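Phosphotriesterase, putative (Deinococcus radiodurans, PDB 4J35) probably hydrolyses lactones with two bound divalent metal ions, here cobalt, and is an engineered form made for organophosphate hydrolysis. Local coordinates at residues L19-V24 and P172-T177; A77-V82 and L88-A93. The protein carries 7 engineered substitutions. All coordinates share one frame; numbering follows the deposited sequence.

Contact 1: L19-V24 and P172-T177; sequences LPHEHV and PIITHT. With CO (cobalt (II) ion), chain C; CO (cobalt (II) ion), chain B.
His21 and Ile174 face each other across the middle of the barrel. The closer part is small: Ile174 CD1 packs on the backbone carbonyl Pro20 O at 4.1 Å and lies obliquely off the His21 ring. Its CG1 branch sits between the backbone N and the carbonyl carbon (chi1 63°), which sends the methyl across towards 19-24. Pro20 O is buried here with no polar partner.

The looser side is polar and carries a water. It lies in the plane of the His21 ring, accepts from His21 ND1 at 2.7 Å and donates to Thr175 O at 2.8 Å. No direct hydrogen bond joins the segments. Held by the water at ND1 and by one cobalt at NE2, 2.1 Å away, the His21 ring can turn little. His23 NE2 and Asp264 bind the same ion. His176 ND1 binds the second cobalt at 2.1 Å, together with His204. Lys143, probably carboxylated, binds both ions. This is the two-metal centre of the phosphotriesterase family.

Strands 17-26 and 173-174 stand across the barrel and are not neighbours in its wall. Met201 of strand 200-202 and Phe322 of helix 307-322 pack against both Pro20 and Ile174.

Contact 2: A77-V82 and L88-A93; sequences AFLREV and LQILCA
Leu79 and Ile90 meet at about a right angle, the first from a helix and the second from a strand. Both CB atoms point at the opposite segment. Leu79 reaches over with CD1, which approaches the Ile90 CG2 branch at 4.1 Å. The same methyl goes closer to Cys92, with Leu79 CD1 3.7 Å from Cys92 CB. One leucine methyl therefore touches two residues that project from the same side of segment 88-93.

Ile90 uses its two branches differently. CG2 meets the leucine methyl. The longer CG1 arm lies anti to the carbonyl carbon (chi1 -55°) and extends to the helix backbone. Its end, Ile90 CD1, is 3.6 Å from Leu79 O, a van der Waals contact of a methyl with a helix carbonyl. Ile90 CD1 also meets Val82 CG1 at 4.1 Å. Val82 and Ile90 again cross at about a right angle, with the valine CB pointing along the interface and not straight at the strand. Leu79 and Val82 are three residues apart, so they lie on neighbouring positions of one helix face. The tip of Ile90 spans both.

No hydrogen bond crosses the interface. The four touching residues are all buried. Asp66 of strand 61-66 touches Leu79 and Ile90, and Val6 also packs on Ile90. The Leu88 carbonyl is held by Ser83 OG near the end of the helix.

Helix 76-86 connects strands 61-66 and 89-91 and packs against them; the two strands are parallel neighbours in the sheet. The arrangement is a beta-alpha-beta crossover, the repeating unit of the TIM barrel. Contact 2 is the packing of its helix on its second strand.

How the contacts relate
Contact 2 is nested within the chain loop that contact 1 closes, and their centres are 14 Å apart. They touch directly at Val24. Val24 CB lies 3.5 Å from Leu79 CD2, and Val24 CG1 lies 4.1 Å from Phe78 CE2. Strands 17-26 and 89-91 also share one parallel sheet, with strand 61-66 between them. Contact 1 forms part of the metal site at the centre of the chain. Contact 2 belongs to the barrel wall: the Leu79 side chain is about 8 Å from that of His23 and about 12 Å from a cobalt ion. No residue of contact 2 is a metal ligand.

Contact 1: L19-V24 and P172-T177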
loop_
_atom_site.group_PDB
_atom_site.type_symbol
_atom_site.label_atom_id
_atom_site.label_comp_id
_atom_site.label_asym_id
_atom_site.label_seq_id
_atom_site.Cartn_x
_atom_site.Cartn_y
_atom_site.Cartn_z
ATOM N N LEU A 19 0.264 -8.605 4.793
ATOM C CA LEU A 19 -0.157 -7.235 5.004
ATOM C C LEU A 19 0.133 -6.540 3.695
ATOM O O LEU A 19 1.295 -6.367 3.300
ATOM C CB LEU A 19 0.672 -6.543 6.110
ATOM C CG LEU A 19 0.393 -7.079 7.501
ATOM C CD1 LEU A 19 1.371 -6.348 8.464
ATOM C CD2 LEU A 19 -1.045 -6.854 7.977
ATOM N N PRO A 20 -0.924 -6.124 3.007
ATOM C CA PRO A 20 -0.771 -5.617 1.639
ATOM C C PRO A 20 -0.477 -4.104 1.463
ATOM O O PRO A 20 -0.386 -3.618 0.334
ATOM C CB PRO A 20 -2.125 -6.003 1.001
ATOM C CG PRO A 20 -3.095 -5.752 2.094
ATOM C CD PRO A 20 -2.343 -6.236 3.401
ATOM N N HIS A 21 -0.290 -3.351 2.559
ATOM C CA HIS A 21 0.041 -1.939 2.430
ATOM C C HIS A 21 0.695 -1.465 3.726
ATOM O O HIS A 21 -0.013 -1.136 4.667
ATOM C CB HIS A 21 -1.171 -1.047 2.189
ATOM C CG HIS A 21 -0.826 0.360 1.822
ATOM N ND1 HIS A 21 -1.315 0.985 0.685
ATOM C CD2 HIS A 21 -0.060 1.292 2.439
ATOM C CE1 HIS A 21 -0.851 2.217 0.625
ATOM N NE2 HIS A 21 -0.135 2.439 1.720
ATOM N N GLU A 22 2.013 -1.364 3.673
ATOM C CA GLU A 22 2.820 -0.909 4.823
ATOM C C GLU A 22 4.034 -0.162 4.291
ATOM O O GLU A 22 4.328 -0.211 3.107
ATOM C CB GLU A 22 3.275 -2.135 5.633
ATOM C CG GLU A 22 2.215 -3.146 6.087
ATOM C CD GLU A 22 1.249 -2.603 7.130
ATOM O OE1 GLU A 22 1.677 -1.665 7.883
ATOM O OE2 GLU A 22 0.094 -3.129 7.200
ATOM N N HIS A 23 4.788 0.492 5.182
ATOM C CA HIS A 23 5.962 1.267 4.806
ATOM C C HIS A 23 7.114 0.877 5.763
ATOM O O HIS A 23 7.122 1.308 6.898
ATOM C CB HIS A 23 5.622 2.783 4.859
ATOM C CG HIS A 23 4.577 3.187 3.841
ATOM N ND1 HIS A 23 4.877 3.264 2.500
ATOM C CD2 HIS A 23 3.249 3.466 3.943
ATOM C CE1 HIS A 23 3.794 3.603 1.822
ATOM N NE2 HIS A 23 2.776 3.685 2.657
ATOM N N VAL A 24 8.065 0.051 5.301
ATOM C CA VAL A 24 9.227 -0.315 6.154
ATOM C C VAL A 24 10.002 0.968 6.530
ATOM O O VAL A 24 10.257 1.221 7.711
ATOM C CB VAL A 24 10.150 -1.359 5.467
ATOM C CG1 VAL A 24 11.363 -1.698 6.359
ATOM C CG2 VAL A 24 9.369 -2.650 5.131
ATOM N N PRO A 172 0.258 -6.531 -10.293
ATOM C CA PRO A 172 -0.821 -5.922 -9.507
ATOM C C PRO A 172 -0.682 -4.372 -9.392
ATOM O O PRO A 172 0.414 -3.841 -9.512
ATOM C CB PRO A 172 -0.620 -6.531 -8.107
ATOM C CG PRO A 172 0.452 -7.553 -8.252
ATOM C CD PRO A 172 1.235 -7.226 -9.433
ATOM N N ILE A 173 -1.793 -3.692 -9.121
ATOM C CA ILE A 173 -1.825 -2.237 -8.894
ATOM C C ILE A 173 -2.470 -2.006 -7.523
ATOM O O ILE A 173 -3.555 -2.566 -7.240
ATOM C CB ILE A 173 -2.706 -1.548 -9.981
ATOM C CG1 ILE A 173 -2.002 -1.608 -11.344
ATOM C CG2 ILE A 173 -3.028 -0.099 -9.624
ATOM C CD1 ILE A 173 -2.872 -1.038 -12.461
ATOM N N ILE A 174 -1.787 -1.254 -6.648
ATOM C CA ILE A 174 -2.413 -0.818 -5.414
ATOM C C ILE A 174 -2.530 0.696 -5.421
ATOM O O ILE A 174 -1.773 1.378 -6.090
ATOM C CB ILE A 174 -1.627 -1.297 -4.147
ATOM C CG1 ILE A 174 -0.237 -0.697 -4.102
ATOM C CG2 ILE A 174 -1.567 -2.841 -4.151
ATOM C CD1 ILE A 174 0.517 -1.145 -2.818
ATOM N N THR A 175 -3.514 1.233 -4.721
ATOM C CA THR A 175 -3.668 2.672 -4.756
ATOM C C THR A 175 -3.768 3.349 -3.394
ATOM O O THR A 175 -3.950 2.713 -2.351
ATOM C CB THR A 175 -4.888 3.127 -5.563
ATOM O OG1 THR A 175 -6.071 2.997 -4.776
ATOM C CG2 THR A 175 -5.026 2.301 -6.829
ATOM N N HIS A 176 -3.598 4.672 -3.462
ATOM C CA HIS A 176 -3.866 5.588 -2.379
ATOM C C HIS A 176 -5.085 6.432 -2.761
ATOM O O HIS A 176 -5.137 6.965 -3.868
ATOM C CB HIS A 176 -2.631 6.504 -2.200
ATOM C CG HIS A 176 -2.862 7.738 -1.359
ATOM N ND1 HIS A 176 -2.324 7.909 -0.110
ATOM C CD2 HIS A 176 -3.492 8.905 -1.655
ATOM C CE1 HIS A 176 -2.654 9.103 0.360
ATOM N NE2 HIS A 176 -3.365 9.723 -0.555
ATOM N N THR A 177 -6.057 6.525 -1.866
ATOM C CA THR A 177 -7.134 7.498 -1.994
ATOM C C THR A 177 -6.983 8.517 -0.876
ATOM O O THR A 177 -6.590 8.178 0.245
ATOM C CB THR A 177 -8.563 6.863 -1.940
ATOM O OG1 THR A 177 -8.740 6.126 -0.721
ATOM C CG2 THR A 177 -8.788 5.917 -3.118
HETATM CO CO CO C . 0.908 4.206 2.349
HETATM CO CO CO B . -1.458 6.317 1.036
HETATM O O HOH W 1 -3.278 0.324 -1.013
#

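Contact 2: A77-V82 and L88-A93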
loop_
_atom_site.group_PDB
_atom_site.type_symbol
_atom_site.label_atom_id
_atom_site.label_comp_id
_atom_site.label_asym_id
_atom_site.label_seq_id
_atom_site.Cartn_x
_atom_site.Cartn_y
_atom_site.Cartn_z
ATOM N N ALA A 77 17.152 -1.868 -1.898
ATOM C CA ALA A 77 18.293 -2.581 -1.333
ATOM C C ALA A 77 18.189 -2.704 0.196
ATOM O O ALA A 77 18.586 -3.713 0.738
ATOM C CB ALA A 77 19.585 -1.886 -1.715
ATOM N N PHE A 78 17.666 -1.681 0.876
ATOM C CA PHE A 78 17.405 -1.782 2.311
ATOM C C PHE A 78 16.290 -2.814 2.574
ATOM O O PHE A 78 16.433 -3.699 3.416
ATOM C CB PHE A 78 17.081 -0.404 2.932
ATOM C CG PHE A 78 16.855 -0.459 4.427
ATOM C CD1 PHE A 78 17.926 -0.462 5.308
ATOM C CD2 PHE A 78 15.579 -0.540 4.950
ATOM C CE1 PHE A 78 17.715 -0.561 6.665
ATOM C CE2 PHE A 78 15.372 -0.633 6.313
ATOM C CZ PHE A 78 16.435 -0.645 7.167
ATOM N N LEU A 79 15.187 -2.753 1.824
ATOM C CA LEU A 79 14.155 -3.772 1.985
ATOM C C LEU A 79 14.705 -5.192 1.799
ATOM O O LEU A 79 14.302 -6.114 2.501
ATOM C CB LEU A 79 13.029 -3.553 0.969
ATOM C CG LEU A 79 12.283 -2.221 1.033
ATOM C CD1 LEU A 79 11.189 -2.254 -0.014
ATOM C CD2 LEU A 79 11.681 -1.941 2.404
ATOM N N ARG A 80 15.615 -5.380 0.844
ATOM C CA ARG A 80 16.248 -6.697 0.661
ATOM C C ARG A 80 17.089 -7.104 1.868
ATOM O O ARG A 80 17.062 -8.266 2.280
ATOM C CB ARG A 80 17.105 -6.725 -0.608
ATOM C CG ARG A 80 17.770 -8.074 -0.876
ATOM C CD ARG A 80 18.226 -8.192 -2.323
ATOM N NE ARG A 80 19.316 -7.270 -2.616
ATOM C CZ ARG A 80 19.906 -7.148 -3.800
ATOM N NH1 ARG A 80 19.516 -7.886 -4.827
ATOM N NH2 ARG A 80 20.889 -6.273 -3.955
ATOM N N GLU A 81 17.799 -6.157 2.467
ATOM C CA GLU A 81 18.550 -6.458 3.685
ATOM C C GLU A 81 17.640 -6.952 4.789
ATOM O O GLU A 81 17.986 -7.895 5.501
ATOM C CB GLU A 81 19.269 -5.229 4.227
ATOM C CG GLU A 81 20.426 -4.747 3.426
ATOM C CD GLU A 81 21.110 -3.577 4.105
ATOM O OE1 GLU A 81 21.526 -3.715 5.284
ATOM O OE2 GLU A 81 21.220 -2.517 3.461
ATOM N N VAL A 82 16.502 -6.281 4.963
ATOM C CA VAL A 82 15.563 -6.642 6.023
ATOM C C VAL A 82 14.991 -8.038 5.754
ATOM O O VAL A 82 14.883 -8.852 6.664
ATOM C CB VAL A 82 14.417 -5.609 6.119
ATOM C CG1 VAL A 82 13.380 -6.048 7.133
ATOM C CG2 VAL A 82 14.978 -4.232 6.481
ATOM N N LEU A 88 11.300 -12.592 6.244
ATOM C CA LEU A 88 10.055 -11.944 5.858
ATOM C C LEU A 88 10.119 -11.576 4.366
ATOM O O LEU A 88 11.087 -10.974 3.908
ATOM C CB LEU A 88 9.824 -10.674 6.680
ATOM C CG LEU A 88 8.502 -9.945 6.389
ATOM C CD1 LEU A 88 7.364 -10.714 7.040
ATOM C CD2 LEU A 88 8.514 -8.551 6.846
ATOM N N GLN A 89 9.095 -11.963 3.618
ATOM C CA GLN A 89 9.008 -11.645 2.200
ATOM C C GLN A 89 8.460 -10.230 2.028
ATOM O O GLN A 89 7.478 -9.858 2.679
ATOM C CB GLN A 89 8.136 -12.680 1.479
ATOM C CG GLN A 89 8.847 -14.039 1.405
ATOM C CD GLN A 89 7.966 -15.232 1.033
ATOM O OE1 GLN A 89 6.754 -15.243 1.245
ATOM N NE2 GLN A 89 8.600 -16.258 0.489
ATOM N N ILE A 90 9.100 -9.461 1.149
ATOM C CA ILE A 90 8.746 -8.056 0.928
ATOM C C ILE A 90 8.594 -7.762 -0.562
ATOM O O ILE A 90 9.480 -8.047 -1.367
ATOM C CB ILE A 90 9.763 -7.096 1.574
ATOM C CG1 ILE A 90 9.919 -7.431 3.077
ATOM C CG2 ILE A 90 9.313 -5.648 1.385
ATOM C CD1 ILE A 90 10.948 -6.535 3.877
ATOM N N LEU A 91 7.451 -7.215 -0.937
ATOM C CA LEU A 91 7.290 -6.723 -2.303
ATOM C C LEU A 91 7.490 -5.219 -2.256
ATOM O O LEU A 91 7.081 -4.607 -1.293
ATOM C CB LEU A 91 5.885 -7.022 -2.841
ATOM C CG LEU A 91 5.516 -8.424 -3.346
ATOM C CD1 LEU A 91 5.388 -9.415 -2.210
ATOM C CD2 LEU A 91 4.215 -8.346 -4.136
ATOM N N CYS A 92 8.083 -4.605 -3.283
ATOM C CA CYS A 92 8.151 -3.150 -3.319
ATOM C C CYS A 92 7.423 -2.612 -4.526
ATOM O O CYS A 92 7.041 -3.375 -5.390
ATOM C CB CYS A 92 9.595 -2.636 -3.281
ATOM S SG CYS A 92 10.563 -2.893 -4.752
ATOM N N ALA A 93 7.213 -1.300 -4.514
ATOM C CA ALA A 93 6.385 -0.614 -5.490
ATOM C C ALA A 93 7.184 0.166 -6.516
ATOM O O ALA A 93 8.318 0.586 -6.278
ATOM C CB ALA A 93 5.453 0.345 -4.767
#